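Local coordinates for gene activator AphA (Vibrio cholerae, PDB 1YG2), which activates virulence gene expression in Vibrio cholerae as a winged helix transcription factor, probably by binding promoter DNA as a dimer, at residues A[130-133]-A[134-138]; A[123-126]-A[127-131]; A[144-147]-A[148-152]; A[163-166]-A[167-171]; A[33-36]-A[37-41]. All coordinates share one frame; numbering follows the deposited sequence.

Interaction 1: residues A[130-133]-A[134-138]; sequences QEIE and AAYYA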
loop_
_atom_site.group_PDB
_atom_site.type_symbol
_atom_site.label_atom_id
_atom_site.label_comp_id
_atom_site.label_asym_id
_atom_site.label_seq_id
_atom_site.Cartn_x
_atom_site.Cartn_y
_atom_site.Cartn_z
ATOM N N GLN A 130 5.819 -1.862 18.523
ATOM C CA GLN A 130 6.562 -2.875 19.262
ATOM C C GLN A 130 6.263 -2.771 20.749
ATOM O O GLN A 130 6.142 -3.784 21.437
ATOM C CB GLN A 130 8.060 -2.733 19.003
ATOM C CG GLN A 130 8.432 -3.059 17.575
ATOM C CD GLN A 130 9.899 -2.857 17.294
ATOM O OE1 GLN A 130 10.470 -1.821 17.638
ATOM N NE2 GLN A 130 10.518 -3.841 16.654
ATOM N N GLU A 131 6.127 -1.542 21.234
ATOM C CA GLU A 131 5.810 -1.307 22.639
ATOM C C GLU A 131 4.465 -1.926 22.950
ATOM O O GLU A 131 4.288 -2.591 23.975
ATOM C CB GLU A 131 5.742 0.191 22.938
ATOM C CG GLU A 131 7.100 0.865 23.042
ATOM C CD GLU A 131 7.010 2.331 23.460
ATOM O OE1 GLU A 131 6.276 2.632 24.434
ATOM O OE2 GLU A 131 7.683 3.175 22.820
ATOM N N ILE A 132 3.509 -1.700 22.058
ATOM C CA ILE A 132 2.172 -2.233 22.245
ATOM C C ILE A 132 2.165 -3.749 22.219
ATOM O O ILE A 132 1.520 -4.367 23.053
ATOM C CB ILE A 132 1.216 -1.704 21.166
ATOM C CG1 ILE A 132 1.011 -0.203 21.372
ATOM C CG2 ILE A 132 -0.110 -2.462 21.223
ATOM C CD1 ILE A 132 0.395 0.497 20.188
ATOM N N GLU A 133 2.891 -4.348 21.279
ATOM C CA GLU A 133 2.931 -5.805 21.178
ATOM C C GLU A 133 3.493 -6.460 22.444
ATOM O O GLU A 133 2.911 -7.406 22.971
ATOM C CB GLU A 133 3.756 -6.243 19.961
ATOM C CG GLU A 133 3.888 -7.761 19.830
ATOM C CD GLU A 133 4.675 -8.196 18.598
ATOM O OE1 GLU A 133 5.604 -7.471 18.187
ATOM O OE2 GLU A 133 4.382 -9.280 18.047
ATOM N N ALA A 134 4.620 -5.954 22.933
ATOM C CA ALA A 134 5.234 -6.515 24.135
ATOM C C ALA A 134 4.302 -6.401 25.341
ATOM O O ALA A 134 4.210 -7.314 26.163
ATOM C CB ALA A 134 6.553 -5.806 24.426
ATOM N N ALA A 135 3.592 -5.284 25.422
ATOM C CA ALA A 135 2.690 -5.017 26.533
ATOM C C ALA A 135 1.366 -5.776 26.555
ATOM O O ALA A 135 0.894 -6.151 27.628
ATOM C CB ALA A 135 2.425 -3.521 26.617
ATOM N N TYR A 136 0.758 -6.011 25.396
ATOM C CA TYR A 136 -0.522 -6.708 25.373
ATOM C C TYR A 136 -0.598 -7.921 24.465
ATOM O O TYR A 136 -1.535 -8.705 24.578
ATOM C CB TYR A 136 -1.649 -5.746 24.970
ATOM C CG TYR A 136 -1.663 -4.457 25.746
ATOM C CD1 TYR A 136 -0.808 -3.414 25.408
ATOM C CD2 TYR A 136 -2.476 -4.309 26.863
ATOM C CE1 TYR A 136 -0.758 -2.251 26.168
ATOM C CE2 TYR A 136 -2.433 -3.150 27.637
ATOM C CZ TYR A 136 -1.571 -2.130 27.284
ATOM O OH TYR A 136 -1.503 -0.996 28.057
ATOM N N TYR A 137 0.364 -8.080 23.565
ATOM C CA TYR A 137 0.320 -9.204 22.627
ATOM C C TYR A 137 1.631 -9.960 22.501
ATOM O O TYR A 137 1.952 -10.465 21.427
ATOM C CB TYR A 137 -0.078 -8.708 21.232
ATOM C CG TYR A 137 -1.332 -7.859 21.186
ATOM C CD1 TYR A 137 -1.250 -6.473 21.034
ATOM C CD2 TYR A 137 -2.596 -8.438 21.257
ATOM C CE1 TYR A 137 -2.393 -5.688 20.946
ATOM C CE2 TYR A 137 -3.744 -7.660 21.170
ATOM C CZ TYR A 137 -3.635 -6.283 21.011
ATOM O OH TYR A 137 -4.768 -5.509 20.892
ATOM N N ALA A 138 2.380 -10.043 23.594
ATOM C CA ALA A 138 3.660 -10.730 23.587
ATOM C C ALA A 138 3.564 -12.228 23.321
ATOM O O ALA A 138 4.342 -12.761 22.540
ATOM C CB ALA A 138 4.384 -10.489 24.899
HETATM O O HOH W 1 3.976 -11.167 19.634
#
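With chi1 near -68°, I132 sets its CG2 methyl anti to the backbone N, and a chi1 of -51° in Y137 turns that ring back along the helix, so the two side chains run side by side in the same direction. The methyl meets the ring at its edge, in the ring plane, with I132 CG2 4.0 Å from Y137 CE1. One face of the Y137 ring carries Y136 CB, offset toward the rim. CD1 of Y136 rests 3.4 Å from I132 O, the carbonyl that also accepts Y136 N at 3.0 Å in an ordinary helical bond. Y137 is the first residue to leave helical backbone angles, near the C-terminal end of helix 108-136. The E133 chain is extended, and a water lies 2.5 Å from E133 OE2 and 2.8 Å from Y137 O, well placed to bridge them, although not every acceptor around it can be served at once. R155 forms a salt bridge with E133, while Y137 OH is hydrogen-bonded to E150; both partners lie on helix 145-177. The buried Y137 ring thus has its hydroxyl satisfied by a carboxylate, and the R155 charge would probably help keep E133 ionised, so polar bonds tie the last turn of the helix to its neighbour.

Interaction 2: residues A[123-126]-A[127-131]; sequences RKLV and AHYQE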
loop_
_atom_site.group_PDB
_atom_site.type_symbol
_atom_site.label_atom_id
_atom_site.label_comp_id
_atom_site.label_asym_id
_atom_site.label_seq_id
_atom_site.Cartn_x
_atom_site.Cartn_y
_atom_site.Cartn_z
ATOM N N ARG A 123 10.086 5.040 11.876
ATOM C CA ARG A 123 10.820 4.438 12.976
ATOM C C ARG A 123 10.066 4.640 14.272
ATOM O O ARG A 123 9.985 3.730 15.091
ATOM C CB ARG A 123 12.221 5.033 13.092
ATOM C CG ARG A 123 13.184 4.504 12.045
ATOM C CD ARG A 123 14.623 4.611 12.520
ATOM N NE ARG A 123 15.527 3.793 11.717
ATOM C CZ ARG A 123 16.007 4.152 10.531
ATOM N NH1 ARG A 123 15.677 5.321 10.006
ATOM N NH2 ARG A 123 16.821 3.340 9.869
ATOM N N LYS A 124 9.511 5.832 14.450
ATOM C CA LYS A 124 8.742 6.134 15.649
ATOM C C LYS A 124 7.502 5.251 15.691
ATOM O O LYS A 124 7.136 4.734 16.736
ATOM C CB LYS A 124 8.295 7.602 15.668
ATOM C CG LYS A 124 9.418 8.615 15.767
ATOM C CD LYS A 124 8.873 10.033 15.929
ATOM C CE LYS A 124 7.990 10.441 14.749
ATOM N NZ LYS A 124 7.471 11.836 14.884
ATOM N N LEU A 125 6.850 5.098 14.547
ATOM C CA LEU A 125 5.647 4.283 14.467
ATOM C C LEU A 125 5.950 2.811 14.760
ATOM O O LEU A 125 5.163 2.130 15.411
ATOM C CB LEU A 125 5.019 4.424 13.080
ATOM C CG LEU A 125 3.591 3.909 12.914
ATOM C CD1 LEU A 125 2.670 4.615 13.909
ATOM C CD2 LEU A 125 3.126 4.155 11.481
ATOM N N VAL A 126 7.091 2.320 14.287
ATOM C CA VAL A 126 7.457 0.927 14.524
ATOM C C VAL A 126 7.710 0.711 16.009
ATOM O O VAL A 126 7.287 -0.292 16.583
ATOM C CB VAL A 126 8.717 0.532 13.714
ATOM C CG1 VAL A 126 9.283 -0.788 14.216
ATOM C CG2 VAL A 126 8.356 0.410 12.240
ATOM N N ALA A 127 8.393 1.669 16.628
ATOM C CA ALA A 127 8.698 1.602 18.051
ATOM C C ALA A 127 7.406 1.531 18.845
ATOM O O ALA A 127 7.278 0.741 19.782
ATOM C CB ALA A 127 9.505 2.830 18.470
ATOM N N HIS A 128 6.451 2.367 18.455
ATOM C CA HIS A 128 5.141 2.433 19.090
ATOM C C HIS A 128 4.458 1.066 19.064
ATOM O O HIS A 128 3.991 0.557 20.088
ATOM C CB HIS A 128 4.280 3.461 18.349
ATOM C CG HIS A 128 2.833 3.442 18.737
ATOM N ND1 HIS A 128 2.392 3.791 19.995
ATOM C CD2 HIS A 128 1.724 3.135 18.022
ATOM C CE1 HIS A 128 1.074 3.700 20.039
ATOM N NE2 HIS A 128 0.643 3.305 18.853
ATOM N N TYR A 129 4.408 0.475 17.877
ATOM C CA TYR A 129 3.776 -0.819 17.697
ATOM C C TYR A 129 4.495 -1.918 18.472
ATOM O O TYR A 129 3.860 -2.801 19.028
ATOM C CB TYR A 129 3.701 -1.134 16.200
ATOM C CG TYR A 129 2.651 -0.302 15.488
ATOM C CD1 TYR A 129 2.780 0.033 14.136
ATOM C CD2 TYR A 129 1.514 0.137 16.168
ATOM C CE1 TYR A 129 1.797 0.791 13.482
ATOM C CE2 TYR A 129 0.530 0.886 15.530
ATOM C CZ TYR A 129 0.676 1.211 14.191
ATOM O OH TYR A 129 -0.310 1.954 13.576
ATOM N N GLN A 130 5.819 -1.862 18.523
ATOM C CA GLN A 130 6.562 -2.875 19.262
ATOM C C GLN A 130 6.263 -2.771 20.749
ATOM O O GLN A 130 6.142 -3.784 21.437
ATOM C CB GLN A 130 8.060 -2.733 19.003
ATOM C CG GLN A 130 8.432 -3.059 17.575
ATOM C CD GLN A 130 9.899 -2.857 17.294
ATOM O OE1 GLN A 130 10.470 -1.821 17.638
ATOM N NE2 GLN A 130 10.518 -3.841 16.654
ATOM N N GLU A 131 6.127 -1.542 21.234
ATOM C CA GLU A 131 5.810 -1.307 22.639
ATOM C C GLU A 131 4.465 -1.926 22.950
ATOM O O GLU A 131 4.288 -2.591 23.975
ATOM C CB GLU A 131 5.742 0.191 22.938
ATOM C CG GLU A 131 7.100 0.865 23.042
ATOM C CD GLU A 131 7.010 2.331 23.460
ATOM O OE1 GLU A 131 6.276 2.632 24.434
ATOM O OE2 GLU A 131 7.683 3.175 22.820
#
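L125 lies alongside Y129, both side chains pointing the same way, and its branch point makes the nearest approach: L125 CG is 3.6 Å from Y129 CE1. The CD1 methyl follows along the ring, 3.9 Å from Y129 CE1 and 4.0 Å from the Y129 OH oxygen, so the contact runs along one side of the ring, from CE1 to the hydroxyl. CG of L125 stands anti to the backbone N (chi1 -166°), which swings the isobutyl group forward along the helix to Y129. One residue on, V126 and Q130 cross at a slant, with V126 CG1 3.8 Å from Q130 CD; the aliphatic Q130 CG also rests 3.2 Å from V126 O. Both pairs are i to i+4 neighbours on helix 108-136, within the C-terminal part of the protein, where this helix packs against helix 145-177. The spacing is set by the backbone bonds beneath them: Y129 N donates to L125 O at 3.1 Å and Q130 N to V126 O at 2.9 Å. Further out, L158 packs on V126, L154 and N157 touch Y129, and Q162 touches Q130, all from helix 145-177. At the start of the segment, R123 reaches the same helix through a salt bridge from its NH2 to D169.

Interaction 3: residues A[144-147]-A[148-152]; sequences DKQQ and RLERL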
loop_
_atom_site.group_PDB
_atom_site.type_symbol
_atom_site.label_atom_id
_atom_site.label_comp_id
_atom_site.label_asym_id
_atom_site.label_seq_id
_atom_site.Cartn_x
_atom_site.Cartn_y
_atom_site.Cartn_z
ATOM N N ASP A 144 -6.690 -14.531 23.942
ATOM C CA ASP A 144 -7.956 -15.064 23.452
ATOM C C ASP A 144 -7.920 -14.993 21.928
ATOM O O ASP A 144 -7.007 -14.399 21.352
ATOM C CB ASP A 144 -9.136 -14.222 23.937
ATOM C CG ASP A 144 -9.069 -13.909 25.415
ATOM O OD1 ASP A 144 -8.836 -14.841 26.220
ATOM O OD2 ASP A 144 -9.262 -12.723 25.766
ATOM N N LYS A 145 -8.922 -15.583 21.282
ATOM C CA LYS A 145 -9.005 -15.579 19.826
ATOM C C LYS A 145 -9.015 -14.153 19.291
ATOM O O LYS A 145 -8.233 -13.803 18.412
ATOM C CB LYS A 145 -10.267 -16.310 19.363
ATOM C CG LYS A 145 -10.252 -17.801 19.650
ATOM C CD LYS A 145 -11.484 -18.505 19.084
ATOM C CE LYS A 145 -11.403 -20.020 19.275
ATOM N NZ LYS A 145 -12.543 -20.747 18.623
ATOM N N GLN A 146 -9.906 -13.340 19.840
ATOM C CA GLN A 146 -10.041 -11.946 19.444
ATOM C C GLN A 146 -8.705 -11.199 19.565
ATOM O O GLN A 146 -8.391 -10.341 18.740
ATOM C CB GLN A 146 -11.106 -11.278 20.318
ATOM C CG GLN A 146 -11.535 -9.899 19.871
ATOM C CD GLN A 146 -12.042 -9.882 18.442
ATOM O OE1 GLN A 146 -12.417 -10.919 17.892
ATOM N NE2 GLN A 146 -12.068 -8.703 17.839
ATOM N N GLN A 147 -7.919 -11.535 20.585
ATOM C CA GLN A 147 -6.625 -10.887 20.803
ATOM C C GLN A 147 -5.577 -11.353 19.808
ATOM O O GLN A 147 -4.728 -10.572 19.381
ATOM C CB GLN A 147 -6.118 -11.159 22.222
ATOM C CG GLN A 147 -6.995 -10.595 23.324
ATOM C CD GLN A 147 -6.483 -10.964 24.706
ATOM O OE1 GLN A 147 -6.462 -12.137 25.080
ATOM N NE2 GLN A 147 -6.060 -9.960 25.467
ATOM N N ARG A 148 -5.625 -12.630 19.445
ATOM C CA ARG A 148 -4.660 -13.143 18.482
ATOM C C ARG A 148 -4.880 -12.460 17.140
ATOM O O ARG A 148 -3.931 -12.182 16.416
ATOM C CB ARG A 148 -4.787 -14.656 18.318
ATOM C CG ARG A 148 -4.337 -15.455 19.525
ATOM C CD ARG A 148 -3.958 -16.872 19.110
ATOM N NE ARG A 148 -4.579 -17.884 19.959
ATOM C CZ ARG A 148 -5.846 -18.276 19.854
ATOM N NH1 ARG A 148 -6.640 -17.746 18.930
ATOM N NH2 ARG A 148 -6.325 -19.199 20.679
ATOM N N LEU A 149 -6.141 -12.199 16.816
ATOM C CA LEU A 149 -6.487 -11.526 15.573
ATOM C C LEU A 149 -5.960 -10.082 15.602
ATOM O O LEU A 149 -5.316 -9.635 14.649
ATOM C CB LEU A 149 -8.006 -11.527 15.378
ATOM C CG LEU A 149 -8.666 -12.891 15.137
ATOM C CD1 LEU A 149 -10.156 -12.693 14.879
ATOM C CD2 LEU A 149 -8.008 -13.587 13.951
ATOM N N GLU A 150 -6.234 -9.366 16.694
ATOM C CA GLU A 150 -5.768 -7.986 16.843
ATOM C C GLU A 150 -4.253 -7.971 16.699
ATOM O O GLU A 150 -3.681 -7.135 15.991
ATOM C CB GLU A 150 -6.130 -7.436 18.224
ATOM C CG GLU A 150 -7.609 -7.466 18.561
ATOM C CD GLU A 150 -7.888 -6.938 19.959
ATOM O OE1 GLU A 150 -6.994 -7.040 20.832
ATOM O OE2 GLU A 150 -9.005 -6.435 20.194
ATOM N N ARG A 151 -3.617 -8.916 17.383
ATOM C CA ARG A 151 -2.175 -9.048 17.356
ATOM C C ARG A 151 -1.686 -9.151 15.919
ATOM O O ARG A 151 -0.729 -8.490 15.526
ATOM C CB ARG A 151 -1.740 -10.296 18.142
ATOM C CG ARG A 151 -0.237 -10.562 18.068
ATOM C CD ARG A 151 0.195 -11.787 18.868
ATOM N NE ARG A 151 1.587 -12.138 18.575
ATOM C CZ ARG A 151 1.965 -12.922 17.574
ATOM N NH1 ARG A 151 1.052 -13.456 16.769
ATOM N NH2 ARG A 151 3.255 -13.145 17.354
ATOM N N LEU A 152 -2.352 -9.975 15.122
ATOM C CA LEU A 152 -1.943 -10.131 13.732
ATOM C C LEU A 152 -2.092 -8.833 12.925
ATOM O O LEU A 152 -1.225 -8.508 12.115
ATOM C CB LEU A 152 -2.732 -11.274 13.086
ATOM C CG LEU A 152 -2.355 -12.673 13.595
ATOM C CD1 LEU A 152 -3.374 -13.696 13.114
ATOM C CD2 LEU A 152 -0.951 -13.040 13.112
HETATM O O HOH W 2 -10.802 -6.376 18.359
#
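The first turn of helix 145-177 begins at D144, an N-cap residue whose carboxylate makes no capping bond. Its backbone N is instead taken by the Q147 side chain: D144 N donates to Q147 OE1 at 2.7 Å, nearly straight at 173°, in the amide plane and on a lone pair. R148 folds back over this turn, bent at chi3 (-131°), and lays one face of its guanidinium toward D144 O. Its NH1 is 3.3 Å from K145 CA and 3.7 Å from K145 CG. On another side of the helix, one water joins Q146 to E150, accepting from Q146 NE2 (2.7 Å) and donating to E150 OE2 (2.6 Å). L149 packs on L100 of the second subunit, and L152 O receives W167 NE1 of that subunit. With E150 OE1 already engaged by Y137 OH and the water on OE2, the carboxylate is gripped at both oxygens, which restricts its rotation and probably stabilises its negative charge.

Interaction 4: residues A[163-166]-A[167-171]; sequences AWIQ and WADEV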
loop_
_atom_site.group_PDB
_atom_site.type_symbol
_atom_site.label_atom_id
_atom_site.label_comp_id
_atom_site.label_asym_id
_atom_site.label_seq_id
_atom_site.Cartn_x
_atom_site.Cartn_y
_atom_site.Cartn_z
ATOM N N ALA A 163 9.892 -3.198 6.614
ATOM C CA ALA A 163 10.427 -3.489 5.298
ATOM C C ALA A 163 10.624 -2.179 4.540
ATOM O O ALA A 163 11.615 -1.999 3.846
ATOM C CB ALA A 163 9.478 -4.413 4.534
ATOM N N TRP A 164 9.681 -1.256 4.685
ATOM C CA TRP A 164 9.792 0.018 3.987
ATOM C C TRP A 164 10.983 0.845 4.496
ATOM O O TRP A 164 11.660 1.526 3.718
ATOM C CB TRP A 164 8.501 0.816 4.134
ATOM C CG TRP A 164 8.512 2.053 3.311
ATOM C CD1 TRP A 164 8.114 2.184 2.008
ATOM C CD2 TRP A 164 8.993 3.339 3.718
ATOM N NE1 TRP A 164 8.317 3.476 1.580
ATOM C CE2 TRP A 164 8.854 4.205 2.607
ATOM C CE3 TRP A 164 9.527 3.843 4.912
ATOM C CZ2 TRP A 164 9.231 5.550 2.656
ATOM C CZ3 TRP A 164 9.902 5.186 4.960
ATOM C CH2 TRP A 164 9.751 6.023 3.836
ATOM N N ILE A 165 11.233 0.778 5.802
ATOM C CA ILE A 165 12.359 1.486 6.413
ATOM C C ILE A 165 13.659 0.900 5.874
ATOM O O ILE A 165 14.599 1.621 5.550
ATOM C CB ILE A 165 12.350 1.325 7.942
ATOM C CG1 ILE A 165 11.133 2.043 8.527
ATOM C CG2 ILE A 165 13.678 1.833 8.520
ATOM C CD1 ILE A 165 10.960 1.846 10.020
ATOM N N GLN A 166 13.713 -0.423 5.785
ATOM C CA GLN A 166 14.904 -1.075 5.249
ATOM C C GLN A 166 15.156 -0.555 3.825
ATOM O O GLN A 166 16.290 -0.259 3.448
ATOM C CB GLN A 166 14.692 -2.588 5.226
ATOM C CG GLN A 166 15.921 -3.394 4.882
ATOM C CD GLN A 166 15.653 -4.896 4.870
ATOM O OE1 GLN A 166 15.121 -5.453 5.828
ATOM N NE2 GLN A 166 16.029 -5.556 3.783
ATOM N N TRP A 167 14.091 -0.441 3.036
ATOM C CA TRP A 167 14.209 0.043 1.664
ATOM C C TRP A 167 14.647 1.507 1.614
ATOM O O TRP A 167 15.551 1.876 0.867
ATOM C CB TRP A 167 12.871 -0.087 0.934
ATOM C CG TRP A 167 12.942 0.441 -0.453
ATOM C CD1 TRP A 167 13.658 -0.085 -1.489
ATOM C CD2 TRP A 167 12.338 1.637 -0.948
ATOM N NE1 TRP A 167 13.541 0.715 -2.599
ATOM C CE2 TRP A 167 12.737 1.784 -2.294
ATOM C CE3 TRP A 167 11.502 2.614 -0.382
ATOM C CZ2 TRP A 167 12.328 2.855 -3.092
ATOM C CZ3 TRP A 167 11.092 3.683 -1.172
ATOM C CH2 TRP A 167 11.511 3.796 -2.516
ATOM N N ALA A 168 13.980 2.337 2.405
ATOM C CA ALA A 168 14.277 3.761 2.461
ATOM C C ALA A 168 15.751 3.996 2.770
ATOM O O ALA A 168 16.389 4.857 2.158
ATOM C CB ALA A 168 13.403 4.419 3.505
ATOM N N ASP A 169 16.298 3.234 3.714
ATOM C CA ASP A 169 17.711 3.383 4.048
ATOM C C ASP A 169 18.565 3.035 2.839
ATOM O O ASP A 169 19.560 3.701 2.564
ATOM C CB ASP A 169 18.115 2.478 5.214
ATOM C CG ASP A 169 17.571 2.953 6.543
ATOM O OD1 ASP A 169 17.287 4.165 6.682
ATOM O OD2 ASP A 169 17.444 2.106 7.457
ATOM N N GLU A 170 18.190 1.982 2.114
ATOM C CA GLU A 170 18.961 1.602 0.934
ATOM C C GLU A 170 18.975 2.735 -0.082
ATOM O O GLU A 170 19.996 3.002 -0.710
ATOM C CB GLU A 170 18.391 0.343 0.285
ATOM C CG GLU A 170 18.761 -0.923 1.008
ATOM C CD GLU A 170 18.432 -2.161 0.207
ATOM O OE1 GLU A 170 18.685 -2.177 -1.017
ATOM O OE2 GLU A 170 17.933 -3.129 0.805
ATOM N N VAL A 171 17.837 3.397 -0.244
ATOM C CA VAL A 171 17.751 4.506 -1.181
ATOM C C VAL A 171 18.610 5.654 -0.674
ATOM O O VAL A 171 19.408 6.219 -1.419
ATOM C CB VAL A 171 16.308 5.011 -1.329
ATOM C CG1 VAL A 171 16.288 6.270 -2.189
ATOM C CG2 VAL A 171 15.436 3.923 -1.945
#
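From CB outward, the W164 side chain leaves the helix with CG anti to the backbone N (chi1 -174°), which carries the indole forward over the next turn. On the pyrrole side, CD1 lies 4.2 Å from W167 CE3, and NE1 comes closer, 3.8 Å from the same W167 CE3. The two indoles meet obliquely, with planes at 59°. On the benzene side, W164 CZ3 is 3.9 Å from A168 CB. That methyl sits over the ring face, 4.0 Å from the centroid of the W164 six-membered ring and 18° off its normal, a CH-pi contact. W167 has its own cover from V171 CG2 over one face. F96 of the same chain also meets W164, and H89 of the second subunit meets it edge-to-face. The W167 NE1 bond carries that indole to the second subunit, where R155 forms a salt bridge with E170. Two tryptophans one turn apart thus contribute both to the chain's own helix packing and to a helical dimer interface, consistent with PadR-type regulators, which dimerise through their C-terminal helices.

Interaction 5: residues A[33-36]-A[37-41]; sequences WKAS and HQQVY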
loop_
_atom_site.group_PDB
_atom_site.type_symbol
_atom_site.label_atom_id
_atom_site.label_comp_id
_atom_site.label_asym_id
_atom_site.label_seq_id
_atom_site.Cartn_x
_atom_site.Cartn_y
_atom_site.Cartn_z
ATOM N N TRP A 33 -7.110 0.234 10.131
ATOM C CA TRP A 33 -8.067 1.090 9.457
ATOM C C TRP A 33 -8.169 2.445 10.144
ATOM O O TRP A 33 -8.605 2.555 11.285
ATOM C CB TRP A 33 -9.439 0.413 9.389
ATOM C CG TRP A 33 -10.292 0.987 8.324
ATOM C CD1 TRP A 33 -10.999 2.152 8.374
ATOM C CD2 TRP A 33 -10.454 0.477 7.003
ATOM N NE1 TRP A 33 -11.592 2.402 7.161
ATOM C CE2 TRP A 33 -11.271 1.382 6.296
ATOM C CE3 TRP A 33 -9.984 -0.666 6.338
ATOM C CZ2 TRP A 33 -11.634 1.189 4.962
ATOM C CZ3 TRP A 33 -10.342 -0.863 5.009
ATOM C CH2 TRP A 33 -11.159 0.062 4.336
ATOM N N LYS A 34 -7.766 3.478 9.418
ATOM C CA LYS A 34 -7.779 4.833 9.928
ATOM C C LYS A 34 -9.061 5.573 9.552
ATOM O O LYS A 34 -9.353 5.762 8.373
ATOM C CB LYS A 34 -6.556 5.574 9.379
ATOM C CG LYS A 34 -6.284 6.935 9.988
ATOM C CD LYS A 34 -6.870 8.062 9.157
ATOM C CE LYS A 34 -6.254 9.397 9.571
ATOM N NZ LYS A 34 -4.764 9.377 9.413
ATOM N N ALA A 35 -9.827 5.977 10.561
ATOM C CA ALA A 35 -11.068 6.723 10.344
ATOM C C ALA A 35 -11.338 7.597 11.567
ATOM O O ALA A 35 -11.101 7.172 12.693
ATOM C CB ALA A 35 -12.243 5.761 10.116
ATOM N N SER A 36 -11.830 8.813 11.355
ATOM C CA SER A 36 -12.124 9.714 12.477
ATOM C C SER A 36 -13.485 9.422 13.089
ATOM O O SER A 36 -14.364 8.871 12.429
ATOM C CB SER A 36 -12.118 11.163 12.009
ATOM O OG SER A 36 -13.193 11.403 11.117
ATOM N N HIS A 37 -13.656 9.796 14.354
ATOM C CA HIS A 37 -14.927 9.598 15.049
ATOM C C HIS A 37 -16.033 10.152 14.160
ATOM O O HIS A 37 -17.120 9.581 14.061
ATOM C CB HIS A 37 -14.925 10.346 16.389
ATOM C CG HIS A 37 -14.331 9.570 17.522
ATOM N ND1 HIS A 37 -13.092 8.966 17.449
ATOM C CD2 HIS A 37 -14.805 9.298 18.762
ATOM C CE1 HIS A 37 -12.831 8.357 18.592
ATOM N NE2 HIS A 37 -13.856 8.542 19.406
ATOM N N GLN A 38 -15.731 11.270 13.509
ATOM C CA GLN A 38 -16.674 11.928 12.622
ATOM C C GLN A 38 -17.115 10.949 11.540
ATOM O O GLN A 38 -18.273 10.532 11.497
ATOM C CB GLN A 38 -16.007 13.146 11.982
ATOM C CG GLN A 38 -16.866 14.398 11.958
ATOM C CD GLN A 38 -18.143 14.227 11.160
ATOM O OE1 GLN A 38 -19.053 13.502 11.565
ATOM N NE2 GLN A 38 -18.219 14.897 10.015
ATOM N N GLN A 39 -16.172 10.587 10.676
ATOM C CA GLN A 39 -16.420 9.657 9.584
ATOM C C GLN A 39 -17.211 8.453 10.076
ATOM O O GLN A 39 -18.142 7.999 9.412
ATOM C CB GLN A 39 -15.094 9.180 8.991
ATOM C CG GLN A 39 -14.215 10.290 8.452
ATOM C CD GLN A 39 -12.848 9.789 8.018
ATOM O OE1 GLN A 39 -12.092 9.231 8.815
ATOM N NE2 GLN A 39 -12.523 9.992 6.749
ATOM N N VAL A 40 -16.841 7.946 11.247
ATOM C CA VAL A 40 -17.514 6.794 11.821
ATOM C C VAL A 40 -18.991 7.076 12.096
ATOM O O VAL A 40 -19.858 6.306 11.671
ATOM C CB VAL A 40 -16.812 6.336 13.106
ATOM C CG1 VAL A 40 -17.615 5.244 13.785
ATOM C CG2 VAL A 40 -15.422 5.817 12.763
ATOM N N TYR A 41 -19.276 8.178 12.788
ATOM C CA TYR A 41 -20.661 8.543 13.086
ATOM C C TYR A 41 -21.442 8.744 11.798
ATOM O O TYR A 41 -22.582 8.306 11.676
ATOM C CB TYR A 41 -20.713 9.813 13.932
ATOM C CG TYR A 41 -20.432 9.538 15.380
ATOM C CD1 TYR A 41 -19.394 10.185 16.050
ATOM C CD2 TYR A 41 -21.170 8.584 16.073
ATOM C CE1 TYR A 41 -19.093 9.880 17.376
ATOM C CE2 TYR A 41 -20.880 8.275 17.395
ATOM C CZ TYR A 41 -19.838 8.924 18.036
ATOM O OH TYR A 41 -19.540 8.595 19.335
#
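A capping box opens helix 37-49, the third helix of the winged helix domain and, by position, probably the recognition helix that faces DNA; S36 is its N-cap and Q39 its partner. S36 OG accepts from Q39 N at 3.1 Å in a nearly straight bond (169°). The reciprocal bond runs from S36 N to Q39 OE1 at 2.6 Å, in the amide plane and on a lone pair. S36 chi1 is 67°, which points OG at the amide N of Q39 in the first turn. The Q39 chain, extended beyond CG, passes alongside this hydroxyl, with Q39 CG 3.1 Å from S36 OG, and delivers OE1 to the backbone. V40 N donates to S36 O at 2.9 Å, and A35 CB packs against V40 CG2 at 4.1 Å. A35 and V40 touch F25 of helix 18-25, while H37 and Y41 touch T22. The extended segment before the helix makes backbone hydrogen bonds from K34 to the second subunit, whose T91 also packs on K34, and W33 packs on L3 and V6 of helix 3-13.

In the fold
Along the chain the order is interaction 5, 2, 1, 3, 4. Interaction 5 lies in the PadR-like part; the other four share the C-terminal helices. Interactions 2 and 1 overlap on helix 108-136, sharing Q130 and E131, with centres 10 Å apart; the centres of 3 and 4, on helix 145-177, are 29 Å apart. Among the links between the two helices, Y137 with E150 joins interactions 1 and 3, centres 12 Å apart, and R123 with D169 joins 2 and 4, centres 16 Å apart. Interactions 4 and 5, about 30 Å between centres, lie on opposite sides of the chain's centre. Interactions 3, 4 and 5 all touch the second subunit, consistent with a dimer uniting two winged helix domains.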